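Local coordinates for protein probable mRNA-capping enzyme (Acanthamoeba polyphaga mimivirus, PDB 3BGY) that removes the terminal phosphate from the 5'-triphosphate end of mRNA, this tunnel-type triphosphatase domain being the N-terminal part of a multifunctional viral capping enzyme, at residues 181-195 / 206-219. Numbering follows the deposited sequence. Where two conformers were deposited one is given.
Sequences TINKNSRIDITDVKS and PSNYELELELINKI
Arg187 and Glu214 form the first of four hydrogen-bonded pairs that lace strands 186-195 and 208-215 into an antiparallel hairpin; Asp189 with Glu212, Thr191 with Glu210 and Val193 with Asn208 follow, each exchanging two backbone bonds. Beyond the strand end, Ile216 N donates to Asn185 O (2.7 Å), and Asn217 ND2 donates to Asn185 OD1 (2.9 Å), the two amide planes turned 74° apart.

On the face with Arg187, Asp189, Glu210, Glu212 and Glu214, charges dominate. Arg187 holds Asp189 side-on, NE to OD1 and NH2 to OD2 (2.8 Å), both carboxylate oxygens being met on their syn sides. The bend at chi3 (79°) turns the guanidinium along its own strand to reach them. In the conformer given here, of two deposited for Glu214, Arg187 NH2 also makes a weak, longer salt bridge to Glu214 OE1 (3.3 Å). In that same copy Asp189 OD2 lies only 3.9 Å from Glu214 OE2, a closeness that the arginine probably eases. Such an acidic, basic-studded wall fits the metal-dependent tunnel triphosphatases.

Near the loop end of the hairpin, Ser207 OG gives its proton to Asp192 OD1 (2.6 Å) and accepts from Lys194 NZ (2.8 Å), linking the two charged side chains.

The face with Ile188, Ile190, Leu211 and Leu213 is apolar there. Ile188 sends CD1 against Leu213 CD1 (3.6 Å) and CG2 against Leu211 CD1, while CD1 of Ile190 sits on Leu211 CB.

Helix 221-235 covers Ile188, Leu211 and Leu213 through Val231 and Leu228, and helix 47-60 packs on Ile190. Strand 169-183 flanks strand 186-195 in the barrel, its Ser179 bonding Asp189 OD1, whereas strand 36-42 brings Glu39 close to Glu214.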
loop_
_atom_site.group_PDB
_atom_site.type_symbol
_atom_site.label_atom_id
_atom_site.label_comp_id
_atom_site.label_asym_id
_atom_site.label_seq_id
_atom_site.Cartn_x
_atom_site.Cartn_y
_atom_site.Cartn_z
ATOM N N THR A 181 -12.841 0.200 -7.282
ATOM C CA THR A 181 -13.241 -1.190 -7.099
ATOM C C THR A 181 -13.846 -1.643 -8.428
ATOM O O THR A 181 -14.985 -1.338 -8.736
ATOM C CB THR A 181 -14.219 -1.329 -5.887
ATOM O OG1 THR A 181 -13.531 -0.942 -4.691
ATOM C CG2 THR A 181 -14.650 -2.799 -5.722
ATOM N N ILE A 182 -13.032 -2.308 -9.238
ATOM C CA ILE A 182 -13.478 -2.709 -10.568
ATOM C C ILE A 182 -14.493 -3.852 -10.640
ATOM O O ILE A 182 -15.279 -3.927 -11.585
ATOM C CB ILE A 182 -12.277 -2.882 -11.532
ATOM C CG1 ILE A 182 -11.258 -3.858 -10.958
ATOM C CG2 ILE A 182 -11.595 -1.499 -11.792
ATOM C CD1 ILE A 182 -10.166 -4.268 -11.970
ATOM N N ASN A 183 -14.456 -4.725 -9.643
ATOM C CA ASN A 183 -15.385 -5.847 -9.487
ATOM C C ASN A 183 -15.261 -6.303 -8.048
ATOM O O ASN A 183 -14.458 -5.752 -7.288
ATOM C CB ASN A 183 -15.142 -7.000 -10.504
ATOM C CG ASN A 183 -13.702 -7.515 -10.510
ATOM O OD1 ASN A 183 -13.145 -7.866 -9.465
ATOM N ND2 ASN A 183 -13.112 -7.604 -11.696
ATOM N N LYS A 184 -16.006 -7.343 -7.678
ATOM C CA LYS A 184 -15.993 -7.858 -6.309
ATOM C C LYS A 184 -14.664 -8.388 -5.796
ATOM O O LYS A 184 -14.414 -8.367 -4.602
ATOM C CB LYS A 184 -17.066 -8.947 -6.139
ATOM C CG LYS A 184 -17.074 -9.987 -7.248
ATOM C CD LYS A 184 -18.195 -11.011 -7.085
ATOM C CE LYS A 184 -18.241 -11.943 -8.300
ATOM N NZ LYS A 184 -19.361 -12.928 -8.248
ATOM N N ASN A 185 -13.762 -8.713 -6.724
ATOM C CA ASN A 185 -12.486 -9.329 -6.364
ATOM C C ASN A 185 -11.201 -8.551 -6.544
ATOM O O ASN A 185 -10.149 -8.988 -6.076
ATOM C CB ASN A 185 -12.370 -10.647 -7.121
ATOM C CG ASN A 185 -13.597 -11.523 -6.944
ATOM O OD1 ASN A 185 -14.054 -11.726 -5.828
ATOM N ND2 ASN A 185 -14.143 -12.023 -8.047
ATOM N N SER A 186 -11.284 -7.382 -7.158
ATOM C CA SER A 186 -10.076 -6.609 -7.390
ATOM C C SER A 186 -10.316 -5.115 -7.346
ATOM O O SER A 186 -11.410 -4.639 -7.648
ATOM C CB SER A 186 -9.426 -6.998 -8.718
ATOM O OG SER A 186 -10.339 -6.807 -9.765
ATOM N N ARG A 187 -9.246 -4.392 -7.041
ATOM C CA ARG A 187 -9.284 -2.935 -6.911
ATOM C C ARG A 187 -8.014 -2.333 -7.491
ATOM O O ARG A 187 -6.941 -2.920 -7.356
ATOM C CB ARG A 187 -9.391 -2.635 -5.416
ATOM C CG ARG A 187 -9.697 -1.207 -5.042
ATOM C CD ARG A 187 -9.762 -1.061 -3.513
ATOM N NE ARG A 187 -8.396 -1.003 -2.982
ATOM C CZ ARG A 187 -7.818 -1.932 -2.223
ATOM N NH1 ARG A 187 -8.490 -3.017 -1.853
ATOM N NH2 ARG A 187 -6.525 -1.830 -1.943
ATOM N N ILE A 188 -8.162 -1.215 -8.201
ATOM C CA ILE A 188 -7.016 -0.500 -8.767
ATOM C C ILE A 188 -6.716 0.664 -7.814
ATOM O O ILE A 188 -7.618 1.428 -7.517
ATOM C CB ILE A 188 -7.348 0.077 -10.175
ATOM C CG1 ILE A 188 -7.443 -1.055 -11.222
ATOM C CG2 ILE A 188 -6.263 1.121 -10.627
ATOM C CD1 ILE A 188 -6.090 -1.628 -11.698
ATOM N N ASP A 189 -5.482 0.751 -7.310
ATOM C CA ASP A 189 -5.072 1.863 -6.433
ATOM C C ASP A 189 -4.029 2.669 -7.179
ATOM O O ASP A 189 -3.065 2.103 -7.681
ATOM C CB ASP A 189 -4.405 1.377 -5.150
ATOM C CG ASP A 189 -5.362 0.688 -4.200
ATOM O OD1 ASP A 189 -6.597 0.870 -4.329
ATOM O OD2 ASP A 189 -4.849 -0.012 -3.304
ATOM N N ILE A 190 -4.236 3.973 -7.289
ATOM C CA ILE A 190 -3.258 4.844 -7.952
ATOM C C ILE A 190 -2.979 5.931 -6.940
ATOM O O ILE A 190 -3.900 6.627 -6.489
ATOM C CB ILE A 190 -3.747 5.366 -9.350
ATOM C CG1 ILE A 190 -2.702 6.257 -10.017
ATOM C CG2 ILE A 190 -5.007 6.149 -9.248
ATOM C CD1 ILE A 190 -1.580 5.576 -10.676
ATOM N N THR A 191 -1.696 6.165 -6.684
ATOM C CA THR A 191 -1.331 7.078 -5.602
ATOM C C THR A 191 -0.230 8.070 -5.924
ATOM O O THR A 191 0.743 7.729 -6.586
ATOM C CB THR A 191 -0.853 6.231 -4.384
ATOM O OG1 THR A 191 -1.792 5.189 -4.092
ATOM C CG2 THR A 191 -0.739 7.076 -3.122
ATOM N N ASP A 192 -0.435 9.314 -5.476
ATOM C CA ASP A 192 0.556 10.392 -5.599
ATOM C C ASP A 192 1.209 10.307 -4.202
ATOM O O ASP A 192 0.542 10.538 -3.179
ATOM C CB ASP A 192 -0.190 11.719 -5.811
ATOM C CG ASP A 192 0.700 12.955 -5.646
ATOM O OD1 ASP A 192 1.682 12.931 -4.877
ATOM O OD2 ASP A 192 0.377 13.987 -6.261
ATOM N N VAL A 193 2.493 9.946 -4.143
ATOM C CA VAL A 193 3.153 9.748 -2.843
ATOM C C VAL A 193 4.323 10.702 -2.622
ATOM O O VAL A 193 5.205 10.822 -3.480
ATOM C CB VAL A 193 3.751 8.284 -2.731
ATOM C CG1 VAL A 193 4.387 8.022 -1.350
ATOM C CG2 VAL A 193 2.749 7.217 -3.060
ATOM N N LYS A 194 4.358 11.337 -1.444
ATOM C CA LYS A 194 5.481 12.217 -1.060
ATOM C C LYS A 194 6.177 11.464 0.068
ATOM O O LYS A 194 5.579 11.216 1.109
ATOM C CB LYS A 194 4.984 13.607 -0.635
ATOM C CG LYS A 194 4.584 14.459 -1.872
ATOM C CD LYS A 194 3.952 15.778 -1.470
ATOM C CE LYS A 194 3.400 16.541 -2.676
ATOM N NZ LYS A 194 4.400 16.649 -3.802
ATOM N N SER A 195 7.435 11.091 -0.150
ATOM C CA SER A 195 8.198 10.331 0.836
ATOM C C SER A 195 9.376 11.103 1.414
ATOM O O SER A 195 9.984 11.929 0.729
ATOM C CB SER A 195 8.717 9.029 0.214
ATOM O OG SER A 195 7.655 8.257 -0.319
ATOM N N PRO A 206 9.130 16.403 -4.072
ATOM C CA PRO A 206 8.530 15.952 -5.334
ATOM C C PRO A 206 7.824 14.612 -5.177
ATOM O O PRO A 206 8.291 13.717 -4.469
ATOM C CB PRO A 206 9.739 15.817 -6.266
ATOM C CG PRO A 206 10.689 16.850 -5.752
ATOM C CD PRO A 206 10.567 16.716 -4.266
ATOM N N SER A 207 6.673 14.512 -5.809
ATOM C CA SER A 207 5.881 13.297 -5.745
ATOM C C SER A 207 6.359 12.150 -6.614
ATOM O O SER A 207 7.009 12.385 -7.643
ATOM C CB SER A 207 4.461 13.596 -6.250
ATOM O OG SER A 207 3.715 14.435 -5.387
ATOM N N ASN A 208 6.185 10.923 -6.128
ATOM C CA ASN A 208 6.426 9.761 -6.985
ATOM C C ASN A 208 4.992 9.247 -7.190
ATOM O O ASN A 208 4.040 9.768 -6.582
ATOM C CB ASN A 208 7.385 8.696 -6.411
ATOM C CG ASN A 208 6.980 8.191 -5.038
ATOM O OD1 ASN A 208 6.998 8.939 -4.056
ATOM N ND2 ASN A 208 6.655 6.904 -4.955
ATOM N N TYR A 209 4.811 8.365 -8.163
ATOM C CA TYR A 209 3.490 7.809 -8.488
ATOM C C TYR A 209 3.507 6.301 -8.485
ATOM O O TYR A 209 4.439 5.697 -8.990
ATOM C CB TYR A 209 3.012 8.398 -9.844
ATOM C CG TYR A 209 3.051 9.914 -9.874
ATOM C CD1 TYR A 209 2.004 10.674 -9.317
ATOM C CD2 TYR A 209 4.194 10.601 -10.340
ATOM C CE1 TYR A 209 2.080 12.065 -9.224
ATOM C CE2 TYR A 209 4.295 12.009 -10.228
ATOM C CZ TYR A 209 3.238 12.722 -9.677
ATOM O OH TYR A 209 3.335 14.088 -9.579
ATOM N N GLU A 210 2.501 5.704 -7.845
ATOM C CA GLU A 210 2.418 4.251 -7.674
ATOM C C GLU A 210 1.087 3.723 -8.156
ATOM O O GLU A 210 0.051 4.307 -7.869
ATOM C CB GLU A 210 2.641 3.911 -6.185
ATOM C CG GLU A 210 4.095 4.215 -5.764
ATOM C CD GLU A 210 4.430 4.006 -4.306
ATOM O OE1 GLU A 210 3.552 3.599 -3.518
ATOM O OE2 GLU A 210 5.606 4.264 -3.952
ATOM N N LEU A 211 1.121 2.594 -8.865
ATOM C CA LEU A 211 -0.092 1.973 -9.418
ATOM C C LEU A 211 -0.083 0.504 -9.063
ATOM O O LEU A 211 0.912 -0.206 -9.292
ATOM C CB LEU A 211 -0.135 2.081 -10.949
ATOM C CG LEU A 211 -1.239 1.324 -11.714
ATOM C CD1 LEU A 211 -2.628 1.869 -11.385
ATOM C CD2 LEU A 211 -0.997 1.428 -13.223
ATOM N N GLU A 212 -1.177 0.038 -8.468
ATOM C CA GLU A 212 -1.246 -1.379 -8.131
ATOM C C GLU A 212 -2.610 -1.953 -8.376
ATOM O O GLU A 212 -3.589 -1.233 -8.379
ATOM C CB GLU A 212 -1.012 -1.628 -6.631
ATOM C CG GLU A 212 0.315 -1.219 -6.048
ATOM C CD GLU A 212 0.267 0.147 -5.404
ATOM O OE1 GLU A 212 -0.793 0.540 -4.863
ATOM O OE2 GLU A 212 1.301 0.827 -5.433
ATOM N N LEU A 213 -2.653 -3.251 -8.674
ATOM C CA LEU A 213 -3.919 -3.976 -8.795
ATOM C C LEU A 213 -3.882 -4.911 -7.582
ATOM O O LEU A 213 -3.066 -5.838 -7.530
ATOM C CB LEU A 213 -4.014 -4.793 -10.102
ATOM C CG LEU A 213 -5.243 -5.733 -10.155
ATOM C CD1 LEU A 213 -6.523 -4.926 -10.313
ATOM C CD2 LEU A 213 -5.106 -6.742 -11.267
ATOM N N GLU A 214 -4.734 -4.642 -6.585
ATOM C CA GLU A 214 -4.775 -5.462 -5.370
ATOM C C GLU A 214 -6.023 -6.344 -5.344
ATOM O O GLU A 214 -7.115 -5.885 -5.678
ATOM C CB GLU A 214 -4.759 -4.581 -4.104
ATOM C CG GLU A 214 -3.766 -3.428 -4.139
ATOM C CD GLU A 214 -3.080 -3.163 -2.815
ATOM O OE1 GLU A 214 -3.658 -3.451 -1.741
ATOM O OE2 GLU A 214 -1.946 -2.642 -2.855
ATOM N N LEU A 215 -5.859 -7.598 -4.921
ATOM C CA LEU A 215 -6.979 -8.542 -4.834
ATOM C C LEU A 215 -7.751 -8.331 -3.522
ATOM O O LEU A 215 -7.175 -7.928 -2.492
ATOM C CB LEU A 215 -6.509 -9.998 -4.908
ATOM C CG LEU A 215 -5.884 -10.343 -6.261
ATOM C CD1 LEU A 215 -5.593 -11.813 -6.246
ATOM C CD2 LEU A 215 -6.781 -10.009 -7.434
ATOM N N ILE A 216 -9.057 -8.564 -3.614
ATOM C CA ILE A 216 -9.991 -8.509 -2.477
ATOM C C ILE A 216 -10.300 -9.992 -2.160
ATOM O O ILE A 216 -10.447 -10.379 -0.992
ATOM C CB ILE A 216 -11.288 -7.725 -2.846
ATOM C CG1 ILE A 216 -10.967 -6.257 -3.114
ATOM C CG2 ILE A 216 -12.372 -7.843 -1.725
ATOM C CD1 ILE A 216 -12.111 -5.478 -3.770
ATOM N N ASN A 217 -10.411 -10.812 -3.210
ATOM C CA ASN A 217 -10.643 -12.267 -3.076
ATOM C C ASN A 217 -9.780 -12.915 -4.145
ATOM O O ASN A 217 -9.355 -12.234 -5.087
ATOM C CB ASN A 217 -12.091 -12.660 -3.362
ATOM C CG ASN A 217 -13.073 -12.044 -2.409
ATOM O OD1 ASN A 217 -12.992 -12.255 -1.198
ATOM N ND2 ASN A 217 -13.990 -11.250 -2.941
ATOM N N LYS A 218 -9.489 -14.206 -3.979
ATOM C CA LYS A 218 -8.700 -14.985 -4.960
ATOM C C LYS A 218 -9.449 -15.009 -6.286
ATOM O O LYS A 218 -10.686 -14.919 -6.310
ATOM C CB LYS A 218 -8.549 -16.441 -4.465
ATOM C CG LYS A 218 -7.744 -17.407 -5.382
ATOM C CD LYS A 218 -8.118 -18.904 -5.181
ATOM C CE LYS A 218 -9.617 -19.187 -5.413
ATOM N NZ LYS A 218 -9.918 -20.614 -5.806
ATOM N N ILE A 219 -8.690 -15.003 -7.379
ATOM C CA ILE A 219 -9.244 -15.104 -8.728
ATOM C C ILE A 219 -8.339 -16.079 -9.476
ATOM O O ILE A 219 -7.229 -16.349 -9.038
ATOM C CB ILE A 219 -9.307 -13.757 -9.518
ATOM C CG1 ILE A 219 -7.926 -13.093 -9.666
ATOM C CG2 ILE A 219 -10.272 -12.798 -8.836
ATOM C CD1 ILE A 219 -7.928 -11.832 -10.492
HETATM O O HOH W 1 -7.717 -5.848 -0.738
HETATM O O HOH W 2 -2.295 -0.177 -2.484
HETATM O O HOH W 3 -1.215 3.032 -5.464
HETATM O O HOH W 4 1.451 15.348 -8.373
HETATM O O HOH W 5 8.421 11.472 -2.859
HETATM O O HOH W 6 7.217 5.539 -1.580
#